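Alpha-14 giardin (Giardia lamblia, PDB 3CHJ) binds calcium and, as an annexin, may form a calcium-regulated structural link between the phospholipid bilayer and the underlying axoneme. Local coordinates at residues D100-T110 against D261-H272. Numbering follows the deposited sequence.
Sequences DEKCLVDVLLT and DSNRLNRITAMH
Asp106 reaches from helix 101-108 into a pair of arginines on the nearly parallel helix 262-272 (15°). Arg264 takes the carboxylate side-on, its NE pointing almost straight (174°) at the syn lone pair of Asp106 OD2 at 2.9 Å and its NH2 meeting OD1. Arg267 also comes side-on but spends both nitrogens on one oxygen, NE lying 2.8 Å from the anti lone pair of Asp106 OD2 and NH2 reaching it from above the carboxylate plane. Three N-H groups thus grip that buried oxygen, which probably keeps the aspartate ionised; Tyr231 OH bonds to OD1. The Arg267 guanidinium is held flat between the CA atoms of Cys103 and Arg264, one over each face. Toward the C-terminal ends, Met271 SD packs on Val107 CG2 (4.0 Å), and His272 NE2 donates to Thr110 O (3.2 Å). The N-terminal end is looser and wetter: two waters in the guanidinium plane bridge Arg267 to N-cap Asp100, and a chi3 bend (-59°) turns exposed Lys102 toward N-cap Asp261 for a salt bridge, NZ to OD2 3.0 Å. Near the centre of the all-helical annexin fold, helices 144-154 and 227-241 pack on 101-108, 243-254 on 262-272, and 82-94 on both.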
loop_
_atom_site.group_PDB
_atom_site.type_symbol
_atom_site.label_atom_id
_atom_site.label_comp_id
_atom_site.label_asym_id
_atom_site.label_seq_id
_atom_site.Cartn_x
_atom_site.Cartn_y
_atom_site.Cartn_z
ATOM N N ASP A 100 -10.592 -3.673 -10.165
ATOM C CA ASP A 100 -10.279 -2.558 -9.284
ATOM C C ASP A 100 -8.827 -2.129 -9.571
ATOM O O ASP A 100 -7.896 -2.561 -8.868
ATOM C CB ASP A 100 -10.475 -2.969 -7.820
ATOM C CG ASP A 100 -10.293 -1.809 -6.837
ATOM O OD1 ASP A 100 -9.870 -0.698 -7.252
ATOM O OD2 ASP A 100 -10.600 -2.034 -5.633
ATOM N N GLU A 101 -8.643 -1.302 -10.604
ATOM C CA GLU A 101 -7.315 -0.901 -11.078
ATOM C C GLU A 101 -6.543 -0.166 -9.982
ATOM O O GLU A 101 -5.326 -0.390 -9.817
ATOM C CB GLU A 101 -7.402 -0.015 -12.345
ATOM C CG GLU A 101 -8.086 -0.684 -13.531
ATOM C CD GLU A 101 -9.593 -0.481 -13.548
ATOM O OE1 GLU A 101 -10.138 0.145 -12.586
ATOM O OE2 GLU A 101 -10.229 -0.959 -14.525
ATOM N N LYS A 102 -7.241 0.688 -9.221
ATOM C CA LYS A 102 -6.607 1.457 -8.142
ATOM C C LYS A 102 -5.965 0.512 -7.128
ATOM O O LYS A 102 -4.870 0.799 -6.631
ATOM C CB LYS A 102 -7.619 2.356 -7.409
ATOM C CG LYS A 102 -8.174 3.530 -8.209
ATOM C CD LYS A 102 -9.130 4.393 -7.373
ATOM C CE LYS A 102 -10.328 3.635 -6.818
ATOM N NZ LYS A 102 -11.083 4.422 -5.755
ATOM N N CYS A 103 -6.651 -0.579 -6.792
ATOM C CA CYS A 103 -6.121 -1.544 -5.830
ATOM C C CYS A 103 -4.844 -2.189 -6.337
ATOM O O CYS A 103 -3.878 -2.308 -5.599
ATOM C CB CYS A 103 -7.175 -2.600 -5.530
ATOM S SG CYS A 103 -6.654 -3.786 -4.277
ATOM N N LEU A 104 -4.833 -2.573 -7.614
ATOM C CA LEU A 104 -3.669 -3.227 -8.210
ATOM C C LEU A 104 -2.484 -2.257 -8.183
ATOM O O LEU A 104 -1.368 -2.657 -7.905
ATOM C CB LEU A 104 -4.008 -3.674 -9.641
ATOM C CG LEU A 104 -5.065 -4.787 -9.692
ATOM C CD1 LEU A 104 -5.352 -5.152 -11.169
ATOM C CD2 LEU A 104 -4.633 -5.993 -8.890
ATOM N N VAL A 105 -2.732 -0.982 -8.484
ATOM C CA VAL A 105 -1.676 0.041 -8.391
ATOM C C VAL A 105 -1.163 0.197 -6.956
ATOM O O VAL A 105 0.054 0.146 -6.713
ATOM C CB VAL A 105 -2.174 1.365 -8.984
ATOM C CG1 VAL A 105 -1.195 2.550 -8.699
ATOM C CG2 VAL A 105 -2.382 1.165 -10.509
ATOM N N ASP A 106 -2.089 0.316 -6.008
ATOM C CA ASP A 106 -1.710 0.519 -4.608
ATOM C C ASP A 106 -0.847 -0.621 -4.102
ATOM O O ASP A 106 0.090 -0.396 -3.319
ATOM C CB ASP A 106 -2.950 0.576 -3.716
ATOM C CG ASP A 106 -3.724 1.881 -3.843
ATOM O OD1 ASP A 106 -3.235 2.874 -4.452
ATOM O OD2 ASP A 106 -4.844 1.895 -3.289
ATOM N N VAL A 107 -1.183 -1.843 -4.509
ATOM C CA VAL A 107 -0.481 -3.022 -3.998
ATOM C C VAL A 107 0.866 -3.170 -4.678
ATOM O O VAL A 107 1.916 -3.214 -4.020
ATOM C CB VAL A 107 -1.317 -4.300 -4.195
ATOM C CG1 VAL A 107 -0.485 -5.541 -3.867
ATOM C CG2 VAL A 107 -2.583 -4.237 -3.328
ATOM N N LEU A 108 0.861 -3.242 -5.998
ATOM C CA LEU A 108 2.072 -3.645 -6.707
ATOM C C LEU A 108 3.189 -2.627 -6.601
ATOM O O LEU A 108 4.367 -3.010 -6.653
ATOM C CB LEU A 108 1.754 -3.978 -8.157
ATOM C CG LEU A 108 0.999 -5.299 -8.276
ATOM C CD1 LEU A 108 0.387 -5.460 -9.664
ATOM C CD2 LEU A 108 1.964 -6.482 -7.963
ATOM N N LEU A 109 2.835 -1.349 -6.442
ATOM C CA LEU A 109 3.847 -0.281 -6.483
ATOM C C LEU A 109 4.403 0.079 -5.111
ATOM O O LEU A 109 5.254 0.964 -5.008
ATOM C CB LEU A 109 3.343 0.966 -7.201
ATOM C CG LEU A 109 2.929 0.730 -8.653
ATOM C CD1 LEU A 109 2.506 2.065 -9.274
ATOM C CD2 LEU A 109 4.085 0.085 -9.420
ATOM N N THR A 110 3.930 -0.600 -4.072
ATOM C CA THR A 110 4.357 -0.214 -2.709
ATOM C C THR A 110 4.895 -1.388 -1.913
ATOM O O THR A 110 4.922 -1.351 -0.675
ATOM C CB THR A 110 3.257 0.468 -1.906
ATOM O OG1 THR A 110 2.215 -0.484 -1.642
ATOM C CG2 THR A 110 2.706 1.698 -2.624
ATOM N N ASP A 261 -12.608 7.089 0.964
ATOM C CA ASP A 261 -12.519 5.795 0.285
ATOM C C ASP A 261 -12.117 4.708 1.293
ATOM O O ASP A 261 -10.937 4.441 1.438
ATOM C CB ASP A 261 -11.459 5.918 -0.832
ATOM C CG ASP A 261 -11.388 4.691 -1.757
ATOM O OD1 ASP A 261 -11.879 3.590 -1.417
ATOM O OD2 ASP A 261 -10.779 4.833 -2.841
ATOM N N SER A 262 -13.092 4.097 1.978
ATOM C CA SER A 262 -12.811 3.162 3.090
ATOM C C SER A 262 -12.058 1.885 2.690
ATOM O O SER A 262 -11.199 1.414 3.437
ATOM C CB SER A 262 -14.080 2.819 3.897
ATOM O OG SER A 262 -14.807 1.741 3.329
ATOM N N ASN A 263 -12.375 1.321 1.529
ATOM C CA ASN A 263 -11.591 0.175 1.033
ATOM C C ASN A 263 -10.138 0.539 0.817
ATOM O O ASN A 263 -9.215 -0.235 1.198
ATOM C CB ASN A 263 -12.196 -0.365 -0.255
ATOM C CG ASN A 263 -13.510 -1.041 -0.015
ATOM O OD1 ASN A 263 -13.666 -1.794 0.945
ATOM N ND2 ASN A 263 -14.479 -0.773 -0.886
ATOM N N ARG A 264 -9.906 1.700 0.217
ATOM C CA ARG A 264 -8.531 2.157 0.033
ATOM C C ARG A 264 -7.873 2.452 1.384
ATOM O O ARG A 264 -6.736 2.047 1.622
ATOM C CB ARG A 264 -8.377 3.347 -0.944
ATOM C CG ARG A 264 -6.946 3.931 -0.982
ATOM C CD ARG A 264 -6.751 5.022 -2.034
ATOM N NE ARG A 264 -6.158 4.470 -3.254
ATOM C CZ ARG A 264 -6.156 5.089 -4.435
ATOM N NH1 ARG A 264 -6.774 6.257 -4.575
ATOM N NH2 ARG A 264 -5.541 4.536 -5.476
ATOM N N LEU A 265 -8.585 3.145 2.280
ATOM C CA LEU A 265 -8.019 3.427 3.596
ATOM C C LEU A 265 -7.606 2.135 4.278
ATOM O O LEU A 265 -6.529 2.075 4.899
ATOM C CB LEU A 265 -9.005 4.208 4.484
ATOM C CG LEU A 265 -9.318 5.641 4.019
ATOM C CD1 LEU A 265 -10.595 6.159 4.697
ATOM C CD2 LEU A 265 -8.169 6.572 4.307
ATOM N N ASN A 266 -8.464 1.119 4.205
ATOM C CA ASN A 266 -8.177 -0.154 4.880
ATOM C C ASN A 266 -6.917 -0.802 4.325
ATOM O O ASN A 266 -6.034 -1.208 5.092
ATOM C CB ASN A 266 -9.358 -1.126 4.757
ATOM C CG ASN A 266 -10.516 -0.738 5.637
ATOM O OD1 ASN A 266 -10.399 0.175 6.470
ATOM N ND2 ASN A 266 -11.631 -1.458 5.500
ATOM N N ARG A 267 -6.836 -0.927 3.000
ATOM C CA ARG A 267 -5.696 -1.657 2.442
ATOM C C ARG A 267 -4.385 -0.891 2.647
ATOM O O ARG A 267 -3.346 -1.498 2.942
ATOM C CB ARG A 267 -5.918 -2.033 0.968
ATOM C CG ARG A 267 -5.985 -0.857 0.036
ATOM C CD ARG A 267 -6.032 -1.368 -1.390
ATOM N NE ARG A 267 -6.320 -0.291 -2.330
ATOM C CZ ARG A 267 -7.508 -0.071 -2.877
ATOM N NH1 ARG A 267 -8.552 -0.858 -2.588
ATOM N NH2 ARG A 267 -7.648 0.950 -3.719
ATOM N N ILE A 268 -4.411 0.442 2.504
ATOM C CA ILE A 268 -3.188 1.205 2.703
ATOM C C ILE A 268 -2.746 1.085 4.164
ATOM O O ILE A 268 -1.579 0.845 4.439
ATOM C CB ILE A 268 -3.359 2.703 2.324
ATOM C CG1 ILE A 268 -3.791 2.857 0.848
ATOM C CG2 ILE A 268 -2.115 3.495 2.698
ATOM C CD1 ILE A 268 -2.710 2.560 -0.153
ATOM N N THR A 269 -3.702 1.183 5.091
ATOM C CA THR A 269 -3.395 1.084 6.510
ATOM C C THR A 269 -2.885 -0.335 6.849
ATOM O O THR A 269 -1.816 -0.490 7.440
ATOM C CB THR A 269 -4.624 1.487 7.355
ATOM O OG1 THR A 269 -5.000 2.824 6.990
ATOM C CG2 THR A 269 -4.302 1.385 8.855
ATOM N N ALA A 270 -3.617 -1.375 6.462
ATOM C CA ALA A 270 -3.196 -2.753 6.774
ATOM C C ALA A 270 -1.842 -3.125 6.145
ATOM O O ALA A 270 -1.019 -3.783 6.800
ATOM C CB ALA A 270 -4.289 -3.733 6.332
ATOM N N MET A 271 -1.602 -2.658 4.915
ATOM C CA MET A 271 -0.329 -2.976 4.236
ATOM C C MET A 271 0.856 -2.294 4.887
ATOM O O MET A 271 1.970 -2.840 4.868
ATOM C CB MET A 271 -0.358 -2.619 2.745
ATOM C CG MET A 271 -1.263 -3.507 1.937
ATOM S SD MET A 271 -1.040 -3.232 0.170
ATOM C CE MET A 271 -1.880 -1.683 -0.079
ATOM N N HIS A 272 0.646 -1.099 5.448
ATOM C CA HIS A 272 1.784 -0.214 5.710
ATOM C C HIS A 272 1.939 0.316 7.113
ATOM O O HIS A 272 2.957 0.909 7.421
ATOM C CB HIS A 272 1.767 0.938 4.703
ATOM C CG HIS A 272 1.968 0.479 3.300
ATOM N ND1 HIS A 272 1.094 0.775 2.274
ATOM C CD2 HIS A 272 2.925 -0.312 2.768
ATOM C CE1 HIS A 272 1.532 0.211 1.159
ATOM N NE2 HIS A 272 2.632 -0.458 1.433
HETATM O O HOH W 1 -11.436 -0.486 -3.598
HETATM O O HOH W 2 -9.987 1.109 -5.218
#